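PDB 3KOP: uncharacterized protein from Arthrobacter sp., which is of unknown function but adopts a cyclophilin-like fold and belongs to the DUF3830 family. Local coordinates for residues R22-T27 with A50-L55; D41-R46 with A85-V90; V97-F102 with V127-F132. All coordinates share one frame; numbering follows the deposited sequence.

Contact 3 is the core of the set, and contacts 1 and 2 are only partly buried. Contact 3 pairs two strands through backbone hydrogen bonds, with apolar and aromatic side chains on both faces. Contacts 1 and 2 both use helix 45-54, one near each end, and both tie it to the same curled sheet. Contact 1 relies on an arginine laid over a tryptophan, while contact 2 relies on a glutamate at the start of the helix. A salt bridge, Arg22 NH2 to Asp41 OD1 at 2.9 Å, joins contacts 1 and 2. Contacts 1 and 3 meet where Val51 CG2 packs on Tyr99 CD2 at 3.5 Å. Contact 2 alone reaches other subunits.

Contact 1 (R22-T27 with A50-L55)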
loop_
_atom_site.group_PDB
_atom_site.type_symbol
_atom_site.label_atom_id
_atom_site.label_comp_id
_atom_site.label_asym_id
_atom_site.label_seq_id
_atom_site.Cartn_x
_atom_site.Cartn_y
_atom_site.Cartn_z
ATOM N N ARG F 22 6.488 22.066 27.216
ATOM C CA ARG F 22 7.354 23.032 26.509
ATOM C C ARG F 22 6.991 23.146 25.052
ATOM O O ARG F 22 6.435 22.206 24.472
ATOM C CB ARG F 22 8.812 22.663 26.575
ATOM C CG ARG F 22 9.136 21.338 27.024
ATOM C CD ARG F 22 10.661 21.116 26.937
ATOM N NE ARG F 22 10.949 19.755 26.538
ATOM C CZ ARG F 22 12.166 19.213 26.490
ATOM N NH1 ARG F 22 13.256 19.909 26.788
ATOM N NH2 ARG F 22 12.291 17.955 26.126
ATOM N N TYR F 23 7.353 24.283 24.459
ATOM C CA TYR F 23 6.912 24.649 23.137
ATOM C C TYR F 23 8.072 25.089 22.273
ATOM O O TYR F 23 9.115 25.590 22.777
ATOM C CB TYR F 23 5.886 25.786 23.223
ATOM C CG TYR F 23 4.643 25.398 23.970
ATOM C CD1 TYR F 23 3.536 24.876 23.307
ATOM C CD2 TYR F 23 4.582 25.510 25.368
ATOM C CE1 TYR F 23 2.389 24.479 24.017
ATOM C CE2 TYR F 23 3.437 25.108 26.066
ATOM C CZ TYR F 23 2.357 24.624 25.390
ATOM O OH TYR F 23 1.267 24.263 26.120
ATOM N N ILE F 24 7.900 24.884 20.975
ATOM C CA ILE F 24 8.852 25.373 19.981
ATOM C C ILE F 24 8.119 26.294 19.007
ATOM O O ILE F 24 6.918 26.142 18.758
ATOM C CB ILE F 24 9.554 24.188 19.245
ATOM C CG1 ILE F 24 8.525 23.307 18.495
ATOM C CG2 ILE F 24 10.374 23.363 20.264
ATOM C CD1 ILE F 24 9.115 22.283 17.555
ATOM N N ASN F 25 8.837 27.281 18.519
ATOM C CA ASN F 25 8.403 28.112 17.430
ATOM C C ASN F 25 8.947 27.569 16.120
ATOM O O ASN F 25 10.109 27.143 16.025
ATOM C CB ASN F 25 8.870 29.551 17.645
ATOM C CG ASN F 25 8.117 30.234 18.744
ATOM O OD1 ASN F 25 6.910 30.005 18.909
ATOM N ND2 ASN F 25 8.815 31.047 19.544
ATOM N N ILE F 26 8.106 27.619 15.101
ATOM C CA ILE F 26 8.447 27.152 13.780
ATOM C C ILE F 26 8.142 28.308 12.834
ATOM O O ILE F 26 7.001 28.739 12.729
ATOM C CB ILE F 26 7.648 25.923 13.373
ATOM C CG1 ILE F 26 7.781 24.809 14.413
ATOM C CG2 ILE F 26 8.104 25.435 12.001
ATOM C CD1 ILE F 26 6.801 23.591 14.205
ATOM N N THR F 27 9.178 28.788 12.162
ATOM C CA THR F 27 9.149 30.086 11.491
ATOM C C THR F 27 9.669 29.970 10.079
ATOM O O THR F 27 10.684 29.304 9.845
ATOM C CB THR F 27 10.053 31.118 12.242
ATOM O OG1 THR F 27 9.605 31.274 13.599
ATOM C CG2 THR F 27 10.031 32.492 11.534
ATOM N N ALA F 50 16.042 15.339 21.790
ATOM C CA ALA F 50 17.109 15.440 20.780
ATOM C C ALA F 50 16.959 16.758 20.030
ATOM O O ALA F 50 17.959 17.488 19.811
ATOM C CB ALA F 50 17.095 14.258 19.788
ATOM N N VAL F 51 15.725 17.076 19.658
ATOM C CA VAL F 51 15.459 18.343 18.982
ATOM C C VAL F 51 15.641 19.571 19.919
ATOM O O VAL F 51 16.400 20.494 19.607
ATOM C CB VAL F 51 14.086 18.336 18.330
ATOM C CG1 VAL F 51 13.728 19.717 17.739
ATOM C CG2 VAL F 51 14.030 17.224 17.222
ATOM N N TRP F 52 14.966 19.580 21.070
ATOM C CA TRP F 52 15.083 20.692 22.026
ATOM C C TRP F 52 16.546 21.043 22.299
ATOM O O TRP F 52 16.956 22.211 22.230
ATOM C CB TRP F 52 14.399 20.365 23.351
ATOM C CG TRP F 52 14.507 21.518 24.357
ATOM C CD1 TRP F 52 15.510 21.734 25.279
ATOM C CD2 TRP F 52 13.603 22.626 24.487
ATOM N NE1 TRP F 52 15.278 22.902 25.962
ATOM C CE2 TRP F 52 14.113 23.468 25.509
ATOM C CE3 TRP F 52 12.398 22.975 23.859
ATOM C CZ2 TRP F 52 13.444 24.633 25.922
ATOM C CZ3 TRP F 52 11.754 24.145 24.242
ATOM C CH2 TRP F 52 12.269 24.955 25.276
ATOM N N ASP F 53 17.319 20.026 22.650
ATOM C CA ASP F 53 18.727 20.200 23.026
ATOM C C ASP F 53 19.540 20.923 21.950
ATOM O O ASP F 53 20.450 21.675 22.260
ATOM C CB ASP F 53 19.384 18.846 23.353
ATOM C CG ASP F 53 18.913 18.254 24.681
ATOM O OD1 ASP F 53 18.068 18.869 25.360
ATOM O OD2 ASP F 53 19.381 17.150 25.035
ATOM N N ALA F 54 19.172 20.714 20.686
ATOM C CA ALA F 54 19.954 21.221 19.546
ATOM C C ALA F 54 19.427 22.496 18.934
ATOM O O ALA F 54 20.059 23.041 18.021
ATOM C CB ALA F 54 20.063 20.129 18.469
ATOM N N LEU F 55 18.309 23.024 19.434
ATOM C CA LEU F 55 17.748 24.236 18.848
ATOM C C LEU F 55 18.628 25.451 19.157
ATOM O O LEU F 55 19.266 25.519 20.224
ATOM C CB LEU F 55 16.334 24.473 19.337
ATOM C CG LEU F 55 15.308 23.392 18.975
ATOM C CD1 LEU F 55 13.946 23.750 19.611
ATOM C CD2 LEU F 55 15.198 23.144 17.467
HETATM O O HOH W 1 15.809 18.513 26.975
#
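Arg22 lies over one face of the Trp52 indole, and this pair carries most of the contact. The interaction is cation-pi: Arg22 CZ sits 4.3 Å from the centroid of the five-membered ring of Trp52. The guanidinium is tilted 33° from the indole plane, and its NH1 comes closest, 3.2 Å from Trp52 CG. Further back, Arg22 CD lies over the six-membered ring of Trp52, 4.1 Å from its centroid, in a CH-pi contact. The bend at chi3 (-144°) lets methylene and guanidinium cover different rings of one indole.

Polar links hold the far end of Arg22. A water accepts from Arg22 NH1 and donates to Asp53 OD1, bridging the two side chains. Arg22 NH2 forms a salt bridge with Asp41. The carbonyl oxygen of Tyr23 meets the indole edge as a plain contact, 3.3 Å from Trp52 CZ3.

Ile24 and Leu55 are buried and make the apolar part. Ile24 CG2 touches Leu55 CD1 at 3.7 Å, the two side chains crossing at about a right angle, and also reaches Trp52 CE3.

Helix 45-54 thus packs its C-terminal part against strand 23-28. Leu39 of strand 33-39 touches Trp52 as well, and Phe181 of strand 178-183 meets Leu55.

Contact 2 (D41-R46 with A85-V90); sequences DDVAPR and AENTTV
Glu86 reaches across to the first turn of helix 45-54 and accepts a hydrogen bond from the backbone of Arg46. The bond from Arg46 N to Glu86 OE2 is 2.8 Å long, with an angle of 159° at the hydrogen, and uses the syn lone pair. CG of Glu86 is anti to its backbone N (chi1 -164°) and the chain runs on extended, which carries the carboxylate to the helix start. The carboxylate's negative charge probably also suits the positive end of the helix dipole. The other oxygen, OE1, accepts from Thr47 OG1.

This is the tight part, built round buried Glu86 and Ala44. Glu86 OE2 also packs on Pro45 CD at 3.1 Å, and Glu86 OE1 lies 3.7 Å from Ala44 CB. Ala44 is the N-cap residue.

Pro45 and Arg46 are exposed, Val43 and Asn87 partly so. The Arg46 guanidinium passes with one face over Glu86 OE2. Their salt bridge is long, 3.8 Å from Arg46 NH1 to Glu86 OE2; the oxygen stands well off the guanidinium plane, so the attraction is of charges alone. Arg46 NE binds Pro83 O, and its tip meets a second subunit, where NH1 binds Asn105. At the other end, Val43 CG2 rests on the Asn87 amide, 3.4 Å from ND2, which donates to Val151 O.

The contact therefore joins the N-terminal end of helix 45-54 to the segment leading into strand 88-89, which pairs with strand 145-157.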
loop_
_atom_site.group_PDB
_atom_site.type_symbol
_atom_site.label_atom_id
_atom_site.label_comp_id
_atom_site.label_asym_id
_atom_site.label_seq_id
_atom_site.Cartn_x
_atom_site.Cartn_y
_atom_site.Cartn_z
ATOM N N ASP F 41 6.600 15.422 24.813
ATOM C CA ASP F 41 7.478 14.791 25.815
ATOM C C ASP F 41 6.887 13.531 26.397
ATOM O O ASP F 41 7.637 12.666 26.835
ATOM C CB ASP F 41 7.823 15.788 26.928
ATOM C CG ASP F 41 8.850 16.793 26.490
ATOM O OD1 ASP F 41 9.900 16.349 26.030
ATOM O OD2 ASP F 41 8.632 18.005 26.609
ATOM N N ASP F 42 5.558 13.411 26.397
ATOM C CA ASP F 42 4.903 12.175 26.861
ATOM C C ASP F 42 5.109 10.975 25.909
ATOM O O ASP F 42 5.576 9.945 26.328
ATOM C CB ASP F 42 3.403 12.388 27.181
ATOM C CG ASP F 42 2.574 12.970 26.010
ATOM O OD1 ASP F 42 3.093 13.426 24.939
ATOM O OD2 ASP F 42 1.334 12.995 26.201
ATOM N N VAL F 43 4.824 11.130 24.626
ATOM C CA VAL F 43 4.869 9.998 23.686
ATOM C C VAL F 43 6.106 9.954 22.775
ATOM O O VAL F 43 6.374 8.934 22.155
ATOM C CB VAL F 43 3.552 9.938 22.844
ATOM C CG1 VAL F 43 2.338 9.772 23.767
ATOM C CG2 VAL F 43 3.408 11.171 21.923
ATOM N N ALA F 44 6.836 11.061 22.652
ATOM C CA ALA F 44 8.072 11.125 21.855
ATOM C C ALA F 44 9.181 11.767 22.721
ATOM O O ALA F 44 9.757 12.801 22.316
ATOM C CB ALA F 44 7.886 11.987 20.584
ATOM N N PRO F 45 9.475 11.180 23.904
ATOM C CA PRO F 45 10.465 11.816 24.804
ATOM C C PRO F 45 11.837 11.894 24.207
ATOM O O PRO F 45 12.515 12.911 24.385
ATOM C CB PRO F 45 10.469 10.902 26.036
ATOM C CG PRO F 45 9.935 9.557 25.536
ATOM C CD PRO F 45 8.889 9.971 24.513
ATOM N N ARG F 46 12.290 10.829 23.529
ATOM C CA ARG F 46 13.647 10.833 22.995
ATOM C C ARG F 46 13.810 11.867 21.863
ATOM O O ARG F 46 14.801 12.589 21.797
ATOM C CB ARG F 46 14.071 9.450 22.521
ATOM C CG ARG F 46 14.071 8.378 23.612
ATOM C CD ARG F 46 14.844 7.145 23.170
ATOM N NE ARG F 46 14.340 6.583 21.909
ATOM C CZ ARG F 46 13.314 5.722 21.820
ATOM N NH1 ARG F 46 12.656 5.345 22.913
ATOM N NH2 ARG F 46 12.939 5.234 20.641
ATOM N N ALA F 85 13.092 4.750 15.978
ATOM C CA ALA F 85 11.625 4.818 15.746
ATOM C C ALA F 85 10.899 5.173 17.051
ATOM O O ALA F 85 11.075 4.522 18.077
ATOM C CB ALA F 85 11.077 3.503 15.154
ATOM N N GLU F 86 10.103 6.237 17.009
ATOM C CA GLU F 86 9.364 6.688 18.200
ATOM C C GLU F 86 8.108 7.429 17.751
ATOM O O GLU F 86 8.212 8.408 16.981
ATOM C CB GLU F 86 10.253 7.625 19.042
ATOM C CG GLU F 86 9.764 7.838 20.465
ATOM C CD GLU F 86 10.586 8.881 21.264
ATOM O OE1 GLU F 86 10.967 9.922 20.694
ATOM O OE2 GLU F 86 10.803 8.646 22.471
ATOM N N ASN F 87 6.940 6.990 18.231
ATOM C CA ASN F 87 5.664 7.605 17.910
ATOM C C ASN F 87 5.493 7.834 16.410
ATOM O O ASN F 87 5.080 8.921 15.975
ATOM C CB ASN F 87 5.525 8.942 18.647
ATOM C CG ASN F 87 4.099 9.407 18.775
ATOM O OD1 ASN F 87 3.216 8.625 19.101
ATOM N ND2 ASN F 87 3.867 10.706 18.589
ATOM N N THR F 88 5.804 6.811 15.627
ATOM C CA THR F 88 5.861 6.973 14.189
ATOM C C THR F 88 4.487 6.980 13.527
ATOM O O THR F 88 3.474 6.418 14.049
ATOM C CB THR F 88 6.753 5.904 13.553
ATOM O OG1 THR F 88 6.126 4.638 13.671
ATOM C CG2 THR F 88 8.160 5.821 14.276
ATOM N N THR F 89 4.458 7.655 12.388
ATOM C CA THR F 89 3.326 7.627 11.490
ATOM C C THR F 89 3.778 7.453 10.023
ATOM O O THR F 89 4.893 7.866 9.621
ATOM C CB THR F 89 2.474 8.924 11.631
ATOM O OG1 THR F 89 1.231 8.775 10.934
ATOM C CG2 THR F 89 3.260 10.125 11.097
ATOM N N VAL F 90 2.911 6.823 9.231
ATOM C CA VAL F 90 3.000 6.977 7.775
ATOM C C VAL F 90 1.811 7.728 7.206
ATOM O O VAL F 90 1.695 7.874 5.986
ATOM C CB VAL F 90 3.220 5.658 7.031
ATOM C CG1 VAL F 90 4.666 5.131 7.367
ATOM C CG2 VAL F 90 2.111 4.617 7.362
#

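Contact 3 (V97-F102 with V127-F132)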
loop_
_atom_site.group_PDB
_atom_site.type_symbol
_atom_site.label_atom_id
_atom_site.label_comp_id
_atom_site.label_asym_id
_atom_site.label_seq_id
_atom_site.Cartn_x
_atom_site.Cartn_y
_atom_site.Cartn_z
ATOM N N VAL F 97 4.396 17.542 13.471
ATOM C CA VAL F 97 5.776 17.886 13.249
ATOM C C VAL F 97 6.576 16.624 13.389
ATOM O O VAL F 97 6.517 15.920 14.429
ATOM C CB VAL F 97 6.297 19.018 14.193
ATOM C CG1 VAL F 97 7.715 19.412 13.791
ATOM C CG2 VAL F 97 5.360 20.226 14.197
ATOM N N CYS F 98 7.307 16.291 12.326
ATOM C CA CYS F 98 7.984 14.999 12.226
ATOM C C CYS F 98 9.508 15.079 12.134
ATOM O O CYS F 98 10.063 16.042 11.597
ATOM C CB CYS F 98 7.469 14.259 11.002
ATOM S SG CYS F 98 5.781 13.642 11.196
ATOM N N TYR F 99 10.151 14.021 12.607
ATOM C CA TYR F 99 11.596 13.851 12.566
ATOM C C TYR F 99 11.888 12.556 11.816
ATOM O O TYR F 99 11.334 11.497 12.152
ATOM C CB TYR F 99 12.123 13.776 13.992
ATOM C CG TYR F 99 13.626 13.615 14.224
ATOM C CD1 TYR F 99 14.313 12.466 13.827
ATOM C CD2 TYR F 99 14.327 14.546 14.939
ATOM C CE1 TYR F 99 15.643 12.310 14.105
ATOM C CE2 TYR F 99 15.661 14.399 15.218
ATOM C CZ TYR F 99 16.326 13.298 14.784
ATOM O OH TYR F 99 17.672 13.130 15.096
ATOM N N PHE F 100 12.770 12.651 10.818
ATOM C CA PHE F 100 13.275 11.500 10.085
ATOM C C PHE F 100 14.794 11.509 10.112
ATOM O O PHE F 100 15.431 12.577 9.917
ATOM C CB PHE F 100 12.900 11.564 8.594
ATOM C CG PHE F 100 11.435 11.809 8.316
ATOM C CD1 PHE F 100 10.894 13.108 8.343
ATOM C CD2 PHE F 100 10.604 10.757 7.953
ATOM C CE1 PHE F 100 9.564 13.332 8.044
ATOM C CE2 PHE F 100 9.250 10.993 7.628
ATOM C CZ PHE F 100 8.741 12.259 7.693
ATOM N N THR F 101 15.369 10.328 10.302
ATOM C CA THR F 101 16.822 10.116 10.135
ATOM C C THR F 101 17.063 9.495 8.758
ATOM O O THR F 101 16.473 8.466 8.438
ATOM C CB THR F 101 17.339 9.166 11.222
ATOM O OG1 THR F 101 17.139 9.774 12.510
ATOM C CG2 THR F 101 18.813 8.806 11.024
ATOM N N PHE F 102 17.884 10.154 7.948
ATOM C CA PHE F 102 18.285 9.659 6.639
ATOM C C PHE F 102 19.811 9.586 6.556
ATOM O O PHE F 102 20.517 10.116 7.420
ATOM C CB PHE F 102 17.789 10.622 5.556
ATOM C CG PHE F 102 16.311 10.624 5.375
ATOM C CD1 PHE F 102 15.645 9.462 4.962
ATOM C CD2 PHE F 102 15.572 11.781 5.580
ATOM C CE1 PHE F 102 14.243 9.463 4.780
ATOM C CE2 PHE F 102 14.191 11.792 5.389
ATOM C CZ PHE F 102 13.523 10.624 4.997
ATOM N N VAL F 127 19.145 14.912 9.157
ATOM C CA VAL F 127 17.826 14.957 9.786
ATOM C C VAL F 127 16.891 15.812 8.923
ATOM O O VAL F 127 17.270 16.902 8.453
ATOM C CB VAL F 127 17.925 15.442 11.247
ATOM C CG1 VAL F 127 16.516 15.635 11.889
ATOM C CG2 VAL F 127 18.754 14.415 12.079
ATOM N N ASP F 128 15.706 15.257 8.679
ATOM C CA ASP F 128 14.579 15.920 8.004
ATOM C C ASP F 128 13.609 16.314 9.098
ATOM O O ASP F 128 13.101 15.454 9.805
ATOM C CB ASP F 128 13.952 14.930 7.026
ATOM C CG ASP F 128 12.780 15.467 6.260
ATOM O OD1 ASP F 128 11.978 16.300 6.779
ATOM O OD2 ASP F 128 12.611 14.984 5.103
ATOM N N LEU F 129 13.391 17.618 9.254
ATOM C CA LEU F 129 12.397 18.161 10.163
ATOM C C LEU F 129 11.254 18.710 9.330
ATOM O O LEU F 129 11.459 19.603 8.500
ATOM C CB LEU F 129 12.981 19.248 11.068
ATOM C CG LEU F 129 14.125 18.764 11.971
ATOM C CD1 LEU F 129 14.875 19.976 12.679
ATOM C CD2 LEU F 129 13.628 17.746 12.976
ATOM N N ALA F 130 10.065 18.148 9.549
ATOM C CA ALA F 130 8.924 18.352 8.662
ATOM C C ALA F 130 7.687 18.829 9.394
ATOM O O ALA F 130 7.415 18.425 10.529
ATOM C CB ALA F 130 8.605 17.045 7.851
ATOM N N VAL F 131 6.930 19.670 8.696
ATOM C CA VAL F 131 5.676 20.200 9.152
ATOM C C VAL F 131 4.594 19.774 8.161
ATOM O O VAL F 131 4.719 20.001 6.961
ATOM C CB VAL F 131 5.728 21.744 9.212
ATOM C CG1 VAL F 131 4.333 22.353 9.430
ATOM C CG2 VAL F 131 6.674 22.178 10.325
ATOM N N PHE F 132 3.549 19.146 8.680
ATOM C CA PHE F 132 2.395 18.815 7.873
ATOM C C PHE F 132 1.270 19.813 8.088
ATOM O O PHE F 132 0.846 20.063 9.217
ATOM C CB PHE F 132 1.999 17.372 8.133
ATOM C CG PHE F 132 2.957 16.436 7.556
ATOM C CD1 PHE F 132 2.812 16.017 6.235
ATOM C CD2 PHE F 132 4.043 16.022 8.282
ATOM C CE1 PHE F 132 3.719 15.139 5.677
ATOM C CE2 PHE F 132 4.979 15.181 7.720
ATOM C CZ PHE F 132 4.809 14.722 6.432
#
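Residues 97-102 and 127-132 form a buried antiparallel strand pair near the centre of the chain, joining strands 96-103 and 125-132 of the sheet. Cys98 with Ala130 and Phe100 with Asp128 are the hydrogen-bonded pairs. Each makes two backbone bonds, the shortest being Cys98 N to Ala130 O at 2.8 Å. Val97 with Val131, Tyr99 with Leu129 and Thr101 with Val127 are the non-hydrogen-bonded pairs.

On one face the Tyr99 ring meets Val127 and Leu129; with chi1 at -179° it swings away from the backbone N to reach them. Val127 CG1 sits over one face of the ring, 3.8 Å from the centroid, in a CH-pi contact. Val127 CG2 meets Tyr99 OH at 3.5 Å, and Leu129 CD2 approaches Tyr99 CD2 at 3.8 Å. The hydroxyl is hydrogen-bonded to Glu82. A leucine here would probably leave Glu82 without this hydroxyl partner and Val127 CG1 without a ring face to rest on.

The other face carries Cys98, Phe100, Asp128 and Ala130. The Phe100 ring turns its edge to Ala130 CB, 3.8 Å from CE1. The Phe102 ring brings its edge to Asp128 CB, 3.5 Å from CE2. Asp128 lies alongside both rings, its CG 3.7 Å from Phe100 CD1. Cys98 SG stands obliquely beside the Phe132 ring, 3.9 Å from CE2, as a sulfur-aromatic contact.

Strands 145-157 and 70-76 continue the sheet on the outer sides of this pair. The protein has a cyclophilin-like fold, and this pair lies in its antiparallel sheet, with helix 45-54 packed against the Tyr99 face through Thr47 and Val51.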